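Local coordinates for CBS domain-containing protein CBSX1, chloroplastic (PDB 4GQV), which probably modulates chloroplast thioredoxins through its pair of CBS domains, the part of the protein that this chain contains, at residues N150-R153 with A154-I158; G52-D56 with Y57-A61. All coordinates share one frame; numbering follows the deposited sequence.

Interaction 1 lies in helix 148-156, the last helix of the second CBS motif, and interaction 2 at the passage from strand 50-55 to helix 56-59 in the first. Within one chain their centres are about 28 Å apart and their nearest atoms about 13 Å, on opposite sides of the chain's centre, so they do not touch. The dimer brings them together: Leu60 of interaction 2 packs on Val152 of the second subunit. The places are also equivalent in the repeat. Ser55 and Asp58 match Thr147 and Asn150, positions that in adenine-nucleotide-binding CBS relatives contact ribose and phosphate; no ligand defines such a site here.

Interaction 1: N150-R153 with A154-I158; sequences NVVR and AALQI
Two torsion choices bring Arg153 and Gln157 together one helical turn apart. Arg153 sends CG away from its own N (chi1 -178°) and bends about CG-CD (chi3 80°), which carries the guanidinium toward the N-terminal side of the helix with NH1 turned to Gln157, while Gln157, its CG anti to its own carbonyl carbon and its chain extended beyond CG, reaches back toward it. The setting is the C-terminal end of helix 148-156, the closing helix of the second CBS motif. There NH1 of Arg153 donates to OE1 of Gln157 at 2.8 Å. OE1 sits at the edge of the guanidinium and in its plane, but NH1 stands above the amide plane and off its lone pairs, the two planes being 55° apart. Gln157 OE1 also rests against the arginine's aliphatic stem, 3.2 Å from Arg153 CG. Arg153 also touches a crystal neighbour, which may influence this pose.

On the side of the helix that faces the second subunit, Val152 and Leu156 lie side by side and point the same way, with Val152 CG1 4.2 Å from Leu156 CG. Their loose mutual contact is completed by the second subunit, where Val34 packs on Val152 and Leu30 on Leu156. Val151 instead turns inward to Ala122 and Leu125 of helix 118-127, and Ala154 meets Leu118 of that helix.

Successive i to i+4 backbone bonds carry the turn, the last from Gln157 N to Arg153 O at 2.9 Å. Gln157 is also where helical geometry ends, and Gln157 CG lies 3.1 Å from Arg153 O.

Interaction 2: G52-D56 with Y57-A61; sequences GLVSD and YDLLA
Of the flat groups, the carboxylate of Asp56 turns OD1 to the chain that follows, toward Tyr57 N, and the carboxylate of Asp58 turns OD2 back toward Ser55. The Tyr57 ring presents neither face nor edge to residues 52-56; its side chain approaches through CB, 3.8 Å from OD1 of Asp56. Asp56 OD1 accepts from Tyr57 N at a very short 2.4 Å, a value to be treated with reserve. In Asp56, chi1 of 61° and chi2 of 5° together bring OD1 to the Tyr57 N side. The other oxygen, OD2, forms a salt bridge with Arg131 of the second subunit, so this acidic group looks across the dimer interface as well as to its own helix.

Ser55 occupies the N-cap position before helix 56-59. The arm from Asp58 OD2 to Ser55 N (3.1 Å) resembles one half of a capping box, but it is weak and the oxygen's placement is uncertain. The run from Gly52 to Asp58 fits the Gly-x-x-Thr/Ser-x-x-Asp/Asn signature of CBS motifs, at which a strand gives way to the motif's last helix and adenine nucleotides are held in some relatives.

Firmer evidence for the turn comes from the backbone: Leu59 N to Ser55 O, 2.8 Å and 161° at hydrogen, and Leu60 N to Asp56 O, 2.9 Å. Val54 and Leu59 cross at about a right angle, CG2 of Val54 being 3.6 Å from CD1 of Leu59, and Leu59 continues onto Ala29 and Leu33 of helix 26-36. A Schellman motif ends the helix, with Ala61 as C-prime residue and Ala61 N 3.3 Å from Asp58 O.

Interaction 1: N150-R153 with A154-I158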
loop_
_atom_site.group_PDB
_atom_site.type_symbol
_atom_site.label_atom_id
_atom_site.label_comp_id
_atom_site.label_asym_id
_atom_site.label_seq_id
_atom_site.Cartn_x
_atom_site.Cartn_y
_atom_site.Cartn_z
ATOM N N ASN A 150 -6.630 3.097 8.841
ATOM C CA ASN A 150 -7.653 3.853 9.544
ATOM C C ASN A 150 -8.059 3.183 10.860
ATOM O O ASN A 150 -8.227 3.850 11.890
ATOM C CB ASN A 150 -8.873 4.030 8.634
ATOM C CG ASN A 150 -8.580 4.917 7.439
ATOM O OD1 ASN A 150 -7.668 5.731 7.480
ATOM N ND2 ASN A 150 -9.367 4.778 6.378
ATOM N N VAL A 151 -8.187 1.858 10.835
ATOM C CA VAL A 151 -8.501 1.110 12.049
ATOM C C VAL A 151 -7.389 1.264 13.079
ATOM O O VAL A 151 -7.659 1.460 14.272
ATOM C CB VAL A 151 -8.739 -0.389 11.769
ATOM C CG1 VAL A 151 -8.798 -1.176 13.078
ATOM C CG2 VAL A 151 -10.023 -0.590 10.957
ATOM N N VAL A 152 -6.141 1.173 12.615
ATOM C CA VAL A 152 -4.971 1.331 13.484
ATOM C C VAL A 152 -4.969 2.708 14.146
ATOM O O VAL A 152 -4.829 2.818 15.362
ATOM C CB VAL A 152 -3.643 1.103 12.710
ATOM C CG1 VAL A 152 -2.489 1.746 13.439
ATOM C CG2 VAL A 152 -3.378 -0.383 12.521
ATOM N N ARG A 153 -5.144 3.739 13.318
ATOM C CA ARG A 153 -5.225 5.119 13.759
ATOM C C ARG A 153 -6.286 5.251 14.833
ATOM O O ARG A 153 -6.048 5.861 15.870
ATOM C CB ARG A 153 -5.529 6.054 12.585
ATOM C CG ARG A 153 -5.582 7.518 12.976
ATOM C CD ARG A 153 -5.406 8.467 11.790
ATOM N NE ARG A 153 -6.621 8.639 11.003
ATOM C CZ ARG A 153 -7.630 9.437 11.344
ATOM N NH1 ARG A 153 -7.578 10.131 12.475
ATOM N NH2 ARG A 153 -8.699 9.538 10.558
ATOM N N ALA A 154 -7.445 4.650 14.585
ATOM C CA ALA A 154 -8.542 4.622 15.553
ATOM C C ALA A 154 -8.136 3.990 16.882
ATOM O O ALA A 154 -8.451 4.505 17.959
ATOM C CB ALA A 154 -9.720 3.871 14.969
ATOM N N ALA A 155 -7.453 2.854 16.796
ATOM C CA ALA A 155 -6.986 2.155 17.981
ATOM C C ALA A 155 -6.056 3.061 18.781
ATOM O O ALA A 155 -6.125 3.121 20.010
ATOM C CB ALA A 155 -6.275 0.870 17.590
ATOM N N LEU A 156 -5.199 3.783 18.066
ATOM C CA LEU A 156 -4.177 4.609 18.695
ATOM C C LEU A 156 -4.755 5.860 19.340
ATOM O O LEU A 156 -4.339 6.255 20.424
ATOM C CB LEU A 156 -3.114 5.003 17.674
ATOM C CG LEU A 156 -2.325 3.847 17.067
ATOM C CD1 LEU A 156 -1.023 4.372 16.495
ATOM C CD2 LEU A 156 -2.080 2.741 18.090
ATOM N N GLN A 157 -5.724 6.473 18.671
ATOM C CA GLN A 157 -6.325 7.712 19.149
ATOM C C GLN A 157 -7.338 7.468 20.260
ATOM O O GLN A 157 -8.143 8.338 20.584
ATOM C CB GLN A 157 -6.979 8.458 17.991
ATOM C CG GLN A 157 -6.007 8.840 16.892
ATOM C CD GLN A 157 -6.636 9.762 15.884
ATOM O OE1 GLN A 157 -6.069 10.025 14.824
ATOM N NE2 GLN A 157 -7.818 10.266 16.211
ATOM N N ILE A 158 -7.275 6.276 20.844
ATOM C CA ILE A 158 -8.115 5.890 21.968
ATOM C C ILE A 158 -7.671 6.618 23.227
ATOM O O ILE A 158 -8.322 6.542 24.272
ATOM C CB ILE A 158 -8.008 4.372 22.222
ATOM C CG1 ILE A 158 -9.319 3.825 22.801
ATOM C CG2 ILE A 158 -6.797 4.051 23.101
ATOM C CD1 ILE A 158 -10.507 3.987 21.868
#

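Interaction 2: G52-D56 with Y57-A61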
loop_
_atom_site.group_PDB
_atom_site.type_symbol
_atom_site.label_atom_id
_atom_site.label_comp_id
_atom_site.label_asym_id
_atom_site.label_seq_id
_atom_site.Cartn_x
_atom_site.Cartn_y
_atom_site.Cartn_z
ATOM N N GLY A 52 -17.126 -1.634 -8.666
ATOM C CA GLY A 52 -15.993 -2.522 -8.586
ATOM C C GLY A 52 -14.787 -1.997 -7.856
ATOM O O GLY A 52 -14.811 -0.909 -7.295
ATOM N N LEU A 53 -13.739 -2.810 -7.842
ATOM C CA LEU A 53 -12.476 -2.448 -7.231
ATOM C C LEU A 53 -11.396 -2.810 -8.224
ATOM O O LEU A 53 -11.559 -3.755 -9.013
ATOM C CB LEU A 53 -12.254 -3.235 -5.945
ATOM C CG LEU A 53 -12.983 -2.708 -4.711
ATOM C CD1 LEU A 53 -12.648 -3.554 -3.499
ATOM C CD2 LEU A 53 -12.576 -1.274 -4.465
ATOM N N VAL A 54 -10.297 -2.067 -8.200
ATOM C CA VAL A 54 -9.250 -2.356 -9.151
ATOM C C VAL A 54 -7.894 -2.083 -8.545
ATOM O O VAL A 54 -7.738 -1.160 -7.760
ATOM C CB VAL A 54 -9.446 -1.601 -10.488
ATOM C CG1 VAL A 54 -8.905 -0.182 -10.411
ATOM C CG2 VAL A 54 -8.775 -2.371 -11.610
ATOM N N SER A 55 -6.924 -2.935 -8.872
ATOM C CA SER A 55 -5.592 -2.823 -8.269
ATOM C C SER A 55 -4.477 -2.877 -9.327
ATOM O O SER A 55 -4.709 -3.287 -10.466
ATOM C CB SER A 55 -5.385 -3.937 -7.242
ATOM O OG SER A 55 -5.527 -5.196 -7.875
ATOM N N ASP A 56 -3.271 -2.488 -8.925
ATOM C CA ASP A 56 -2.103 -2.549 -9.800
ATOM C C ASP A 56 -1.902 -3.933 -10.449
ATOM O O ASP A 56 -1.642 -4.028 -11.641
ATOM C CB ASP A 56 -0.850 -2.094 -9.059
ATOM C CG ASP A 56 -0.517 -2.973 -7.854
ATOM O OD1 ASP A 56 -1.195 -4.008 -7.620
ATOM O OD2 ASP A 56 0.458 -2.629 -7.146
ATOM N N TYR A 57 -2.074 -4.993 -9.666
ATOM C CA TYR A 57 -2.035 -6.367 -10.178
ATOM C C TYR A 57 -3.022 -6.585 -11.326
ATOM O O TYR A 57 -2.718 -7.285 -12.299
ATOM C CB TYR A 57 -2.302 -7.363 -9.039
ATOM C CG TYR A 57 -2.462 -8.815 -9.464
ATOM C CD1 TYR A 57 -1.370 -9.678 -9.491
ATOM C CD2 TYR A 57 -3.712 -9.330 -9.809
ATOM C CE1 TYR A 57 -1.517 -11.014 -9.869
ATOM C CE2 TYR A 57 -3.866 -10.663 -10.196
ATOM C CZ TYR A 57 -2.768 -11.498 -10.219
ATOM O OH TYR A 57 -2.919 -12.817 -10.597
ATOM N N ASP A 58 -4.206 -5.987 -11.209
ATOM C CA ASP A 58 -5.216 -6.088 -12.253
ATOM C C ASP A 58 -4.828 -5.253 -13.458
ATOM O O ASP A 58 -4.947 -5.696 -14.595
ATOM C CB ASP A 58 -6.568 -5.620 -11.730
ATOM C CG ASP A 58 -7.068 -6.468 -10.596
ATOM O OD1 ASP A 58 -7.564 -7.573 -10.877
ATOM O OD2 ASP A 58 -6.954 -6.028 -9.431
ATOM N N LEU A 59 -4.344 -4.044 -13.187
ATOM C CA LEU A 59 -3.933 -3.119 -14.234
ATOM C C LEU A 59 -2.824 -3.694 -15.110
ATOM O O LEU A 59 -2.896 -3.616 -16.336
ATOM C CB LEU A 59 -3.482 -1.789 -13.625
ATOM C CG LEU A 59 -4.539 -0.687 -13.547
ATOM C CD1 LEU A 59 -5.940 -1.278 -13.605
ATOM C CD2 LEU A 59 -4.357 0.146 -12.287
ATOM N N LEU A 60 -1.796 -4.264 -14.487
ATOM C CA LEU A 60 -0.693 -4.774 -15.238
ATOM C C LEU A 60 -0.841 -6.225 -15.672
ATOM O O LEU A 60 0.141 -6.902 -15.864
ATOM C CB LEU A 60 0.564 -4.565 -14.441
ATOM C CG LEU A 60 0.808 -3.128 -14.043
ATOM C CD1 LEU A 60 1.363 -3.085 -12.650
ATOM C CD2 LEU A 60 1.793 -2.493 -14.993
ATOM N N ALA A 61 -2.072 -6.709 -15.755
ATOM C CA ALA A 61 -2.358 -8.093 -16.094
ATOM C C ALA A 61 -1.327 -9.083 -15.597
ATOM O O ALA A 61 -0.676 -9.725 -16.381
ATOM C CB ALA A 61 -2.560 -8.291 -17.567
#